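PDB 4XGN: 3-hydroxyacyl-CoA dehydrogenase from Burkholderia thailandensis, which probably catalyses the NAD-dependent oxidation of 3-hydroxyacyl-CoA to 3-oxoacyl-CoA, as a Rossmann-fold member of the short-chain dehydrogenase family. Local coordinates for residues Leu234-Gln237 with Ile238-Pro242; Leu225-Pro228 with Ala229-Ala232. All blocks are in the same frame, centred on the assembly; numbering follows the deposited sequence.

How the contacts relate
Both contacts use helix 228-240. Contact 2 covers the loop entering it and its first turn, and contact 1 covers its last turns and the exit at 241-242. They follow each other along the chain, with centres about 15 Å apart. Contact 2 is the one nearer the cofactor: the side chain of Y231 is about 6 Å from the bound NAD, while that of V235, in contact 1, is about 10 Å from it. Both ends of the helix also meet a second subunit. There N241 ND2 of contact 1 donates to E230 O of the other copy, so residues of the two contacts pair with each other across the subunit interface.

Contact 1: residues Leu234-Gln237 with Ile238-Pro242; sequences LVRQ and IFENP
L234, V235 and R236 accept successive i to i+4 backbone hydrogen bonds from I238, F239 and E240, and N241 is the first residue to leave helical geometry. The same spacing pairs the side chains. R236 and E240 form a salt bridge on one flank of the helix. The arginine has CG anti to its backbone N (chi1 172°) and runs extended to NE, which brings its edge to the glutamate. NE lies 3.0 Å from E240 OE2, and NH2 lies 3.2 Å from the same oxygen. OE2 is close to the guanidinium plane. The carboxylate is turned 72° against that plane. NE comes to OE2 from above the carboxylate plane, whereas NH2 uses the syn lone pair of OE2. Two donors therefore grip one oxygen. NE also makes a weak bond to OE1.

Q237 and N241 lie side by side, with their amide planes nearly perpendicular. Q237 bends at chi2 (69°), which turns OE1 toward N241. N241 ND2 gives it a nearly straight bond of 2.9 Å, with OE1 in the asparagine amide plane. ND2 has a second acceptor, E230 O of the second subunit. N241 OD1 accepts from M243 N.

On the buried flank, V235 CG1 approaches the F239 ring obliquely, 3.5 Å from CE2. L234 CG lies 4.3 Å from I238 CD1.

Q237 meets Q237 of the second subunit. I238 and F239 pack on strand 146-151, and L234, V235 and I238 on strand 189-196. V235, R236 and F239 touch helix 24-35.

Contact 2: residues Leu225-Pro228 with Ala229-Ala232; sequences LGKP and AEYA
K227 and E230 cross where the chain enters the helix, with the glutamate reaching back over the lysine backbone. E230 has CG anti to its carbonyl carbon (chi1 -67°), and this swings the extended chain back to the first turn. OE1 accepts from K227 N at 2.9 Å in a nearly straight bond. The amide meets OE1 from above the carboxylate plane, 37° out of it. OE1 also lies 3.6 Å from K227 CB.

The lysine chain passes across the carboxylate, with CD 4.1 Å from E230 OE2. Its NZ is 4.2 Å from OE2, beyond a salt bridge, so any attraction there is probably modest. The stronger partner of OE2 is R224, which forms a salt bridge through NH2. A backbone amide and an arginine together hold the carboxylate.

The backbone closes the turn from the other direction. E230 N donates to K227 O at 2.8 Å, from above the carbonyl plane. K227 O also takes a weak bond from Y231 N. A232 N then donates to P228 O at 2.9 Å, a regular i to i+4 bond.

Y231 turns away from this cap. Its OH bonds T151 OG1. Its side chain touches P196 and L25, and lies about 6 Å from the bound NAD.

K227 is the N-cap residue. The bond from its N to the E230 side chain is one half of a capping box. The reciprocal half would need an acceptor on the N-cap side chain, which lysine lacks. P228 fills the first helical position, where proline is common. The cap begins helix 228-240 of the Rossmann fold.

Contact 1: residues Leu234-Gln237 with Ile238-Pro242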
loop_
_atom_site.group_PDB
_atom_site.type_symbol
_atom_site.label_atom_id
_atom_site.label_comp_id
_atom_site.label_asym_id
_atom_site.label_seq_id
_atom_site.Cartn_x
_atom_site.Cartn_y
_atom_site.Cartn_z
ATOM N N LEU A 234 -5.801 -21.106 2.874
ATOM C CA LEU A 234 -5.028 -20.000 3.387
ATOM C C LEU A 234 -5.308 -19.747 4.858
ATOM O O LEU A 234 -4.406 -19.416 5.627
ATOM C CB LEU A 234 -5.270 -18.727 2.564
ATOM C CG LEU A 234 -4.425 -17.492 2.922
ATOM C CD1 LEU A 234 -2.949 -17.766 2.930
ATOM C CD2 LEU A 234 -4.824 -16.364 1.993
ATOM N N VAL A 235 -6.556 -19.911 5.281
ATOM C CA VAL A 235 -6.850 -19.802 6.713
ATOM C C VAL A 235 -5.961 -20.813 7.504
ATOM O O VAL A 235 -5.395 -20.491 8.550
ATOM C CB VAL A 235 -8.362 -20.073 7.029
ATOM C CG1 VAL A 235 -8.617 -20.167 8.533
ATOM C CG2 VAL A 235 -9.251 -19.004 6.437
ATOM N N ARG A 236 -5.931 -22.060 7.053
ATOM C CA ARG A 236 -5.120 -23.082 7.755
ATOM C C ARG A 236 -3.654 -22.687 7.819
ATOM O O ARG A 236 -3.013 -22.818 8.841
ATOM C CB ARG A 236 -5.286 -24.420 7.044
ATOM C CG ARG A 236 -4.358 -25.495 7.554
ATOM C CD ARG A 236 -4.742 -26.889 7.120
ATOM N NE ARG A 236 -3.924 -27.812 7.892
ATOM C CZ ARG A 236 -4.112 -29.129 7.945
ATOM N NH1 ARG A 236 -5.025 -29.716 7.179
ATOM N NH2 ARG A 236 -3.343 -29.871 8.734
ATOM N N GLN A 237 -3.122 -22.138 6.729
ATOM C CA GLN A 237 -1.702 -21.690 6.727
ATOM C C GLN A 237 -1.475 -20.609 7.783
ATOM O O GLN A 237 -0.470 -20.608 8.479
ATOM C CB GLN A 237 -1.266 -21.239 5.341
ATOM C CG GLN A 237 0.054 -20.460 5.303
ATOM C CD GLN A 237 1.306 -21.267 5.623
ATOM O OE1 GLN A 237 2.375 -20.672 5.859
ATOM N NE2 GLN A 237 1.194 -22.601 5.672
ATOM N N ILE A 238 -2.398 -19.648 7.871
ATOM C CA ILE A 238 -2.310 -18.640 8.883
ATOM C C ILE A 238 -2.336 -19.217 10.294
ATOM O O ILE A 238 -1.526 -18.834 11.134
ATOM C CB ILE A 238 -3.401 -17.568 8.720
ATOM C CG1 ILE A 238 -3.163 -16.764 7.442
ATOM C CG2 ILE A 238 -3.492 -16.720 10.012
ATOM C CD1 ILE A 238 -4.365 -15.967 6.965
ATOM N N PHE A 239 -3.252 -20.154 10.567
ATOM C CA PHE A 239 -3.219 -20.854 11.843
ATOM C C PHE A 239 -1.916 -21.567 12.114
ATOM O O PHE A 239 -1.426 -21.461 13.213
ATOM C CB PHE A 239 -4.409 -21.833 11.977
ATOM C CG PHE A 239 -5.767 -21.173 12.141
ATOM C CD1 PHE A 239 -5.930 -20.009 12.852
ATOM C CD2 PHE A 239 -6.905 -21.800 11.636
ATOM C CE1 PHE A 239 -7.199 -19.433 13.004
ATOM C CE2 PHE A 239 -8.171 -21.251 11.790
ATOM C CZ PHE A 239 -8.314 -20.057 12.461
ATOM N N GLU A 240 -1.332 -22.218 11.110
ATOM C CA GLU A 240 -0.131 -23.030 11.305
ATOM C C GLU A 240 1.193 -22.290 11.177
ATOM O O GLU A 240 2.229 -22.914 11.379
ATOM C CB GLU A 240 -0.179 -24.247 10.375
ATOM C CG GLU A 240 -1.397 -25.136 10.679
ATOM C CD GLU A 240 -1.522 -26.387 9.817
ATOM O OE1 GLU A 240 -1.007 -26.433 8.675
ATOM O OE2 GLU A 240 -2.173 -27.341 10.275
ATOM N N ASN A 241 1.193 -21.013 10.808
ATOM C CA ASN A 241 2.455 -20.293 10.621
ATOM C C ASN A 241 2.638 -19.242 11.701
ATOM O O ASN A 241 2.025 -18.178 11.650
ATOM C CB ASN A 241 2.557 -19.702 9.227
ATOM C CG ASN A 241 3.963 -19.249 8.890
ATOM O OD1 ASN A 241 4.722 -18.794 9.759
ATOM N ND2 ASN A 241 4.323 -19.390 7.616
ATOM N N PRO A 242 3.508 -19.515 12.676
ATOM C CA PRO A 242 3.663 -18.584 13.788
ATOM C C PRO A 242 4.145 -17.203 13.441
ATOM O O PRO A 242 4.001 -16.308 14.270
ATOM C CB PRO A 242 4.681 -19.293 14.674
ATOM C CG PRO A 242 4.508 -20.702 14.328
ATOM C CD PRO A 242 4.411 -20.666 12.858
#

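Contact 2: residues Leu225-Pro228 with Ala229-Ala232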
loop_
_atom_site.group_PDB
_atom_site.type_symbol
_atom_site.label_atom_id
_atom_site.label_comp_id
_atom_site.label_asym_id
_atom_site.label_seq_id
_atom_site.Cartn_x
_atom_site.Cartn_y
_atom_site.Cartn_z
ATOM N N LEU A 225 -13.370 -18.366 -11.019
ATOM C CA LEU A 225 -13.690 -17.973 -9.643
ATOM C C LEU A 225 -12.949 -18.856 -8.649
ATOM O O LEU A 225 -12.688 -20.031 -8.920
ATOM C CB LEU A 225 -15.196 -18.131 -9.373
ATOM C CG LEU A 225 -16.133 -17.326 -10.285
ATOM C CD1 LEU A 225 -17.597 -17.397 -9.817
ATOM C CD2 LEU A 225 -15.699 -15.892 -10.446
ATOM N N GLY A 226 -12.630 -18.294 -7.493
ATOM C CA GLY A 226 -11.990 -19.019 -6.426
ATOM C C GLY A 226 -12.960 -20.057 -5.838
ATOM O O GLY A 226 -14.180 -19.846 -5.848
ATOM N N LYS A 227 -12.403 -21.146 -5.332
ATOM C CA LYS A 227 -13.205 -22.130 -4.595
ATOM C C LYS A 227 -13.127 -21.828 -3.090
ATOM O O LYS A 227 -12.062 -21.494 -2.578
ATOM C CB LYS A 227 -12.655 -23.527 -4.863
ATOM C CG LYS A 227 -12.798 -23.956 -6.305
ATOM C CD LYS A 227 -12.005 -25.204 -6.533
ATOM C CE LYS A 227 -12.102 -25.673 -7.977
ATOM N NZ LYS A 227 -10.754 -26.092 -8.348
ATOM N N PRO A 228 -14.230 -22.035 -2.335
ATOM C CA PRO A 228 -14.138 -21.867 -0.868
ATOM C C PRO A 228 -12.977 -22.649 -0.213
ATOM O O PRO A 228 -12.363 -22.157 0.730
ATOM C CB PRO A 228 -15.521 -22.357 -0.381
ATOM C CG PRO A 228 -16.396 -22.003 -1.513
ATOM C CD PRO A 228 -15.618 -22.247 -2.775
ATOM N N ALA A 229 -12.654 -23.833 -0.727
ATOM C CA ALA A 229 -11.542 -24.604 -0.209
ATOM C C ALA A 229 -10.218 -23.870 -0.271
ATOM O O ALA A 229 -9.307 -24.119 0.546
ATOM C CB ALA A 229 -11.429 -25.949 -0.929
ATOM N N GLU A 230 -10.064 -23.024 -1.276
ATOM C CA GLU A 230 -8.802 -22.307 -1.471
ATOM C C GLU A 230 -8.658 -21.175 -0.468
ATOM O O GLU A 230 -7.542 -20.857 -0.037
ATOM C CB GLU A 230 -8.712 -21.823 -2.907
ATOM C CG GLU A 230 -8.602 -23.020 -3.844
ATOM C CD GLU A 230 -8.866 -22.743 -5.307
ATOM O OE1 GLU A 230 -9.638 -21.833 -5.696
ATOM O OE2 GLU A 230 -8.287 -23.522 -6.119
ATOM N N TYR A 231 -9.775 -20.528 -0.129
ATOM C CA TYR A 231 -9.802 -19.623 0.974
ATOM C C TYR A 231 -9.436 -20.331 2.271
ATOM O O TYR A 231 -8.597 -19.900 3.065
ATOM C CB TYR A 231 -11.188 -18.941 1.074
ATOM C CG TYR A 231 -11.339 -18.088 2.320
ATOM C CD1 TYR A 231 -11.793 -18.630 3.483
ATOM C CD2 TYR A 231 -11.030 -16.714 2.322
ATOM C CE1 TYR A 231 -11.902 -17.864 4.626
ATOM C CE2 TYR A 231 -11.157 -15.938 3.462
ATOM C CZ TYR A 231 -11.592 -16.532 4.625
ATOM O OH TYR A 231 -11.735 -15.809 5.795
ATOM N N ALA A 232 -10.086 -21.480 2.470
ATOM C CA ALA A 232 -9.865 -22.234 3.649
ATOM C C ALA A 232 -8.441 -22.737 3.806
ATOM O O ALA A 232 -7.938 -22.733 4.906
ATOM C CB ALA A 232 -10.816 -23.403 3.681
#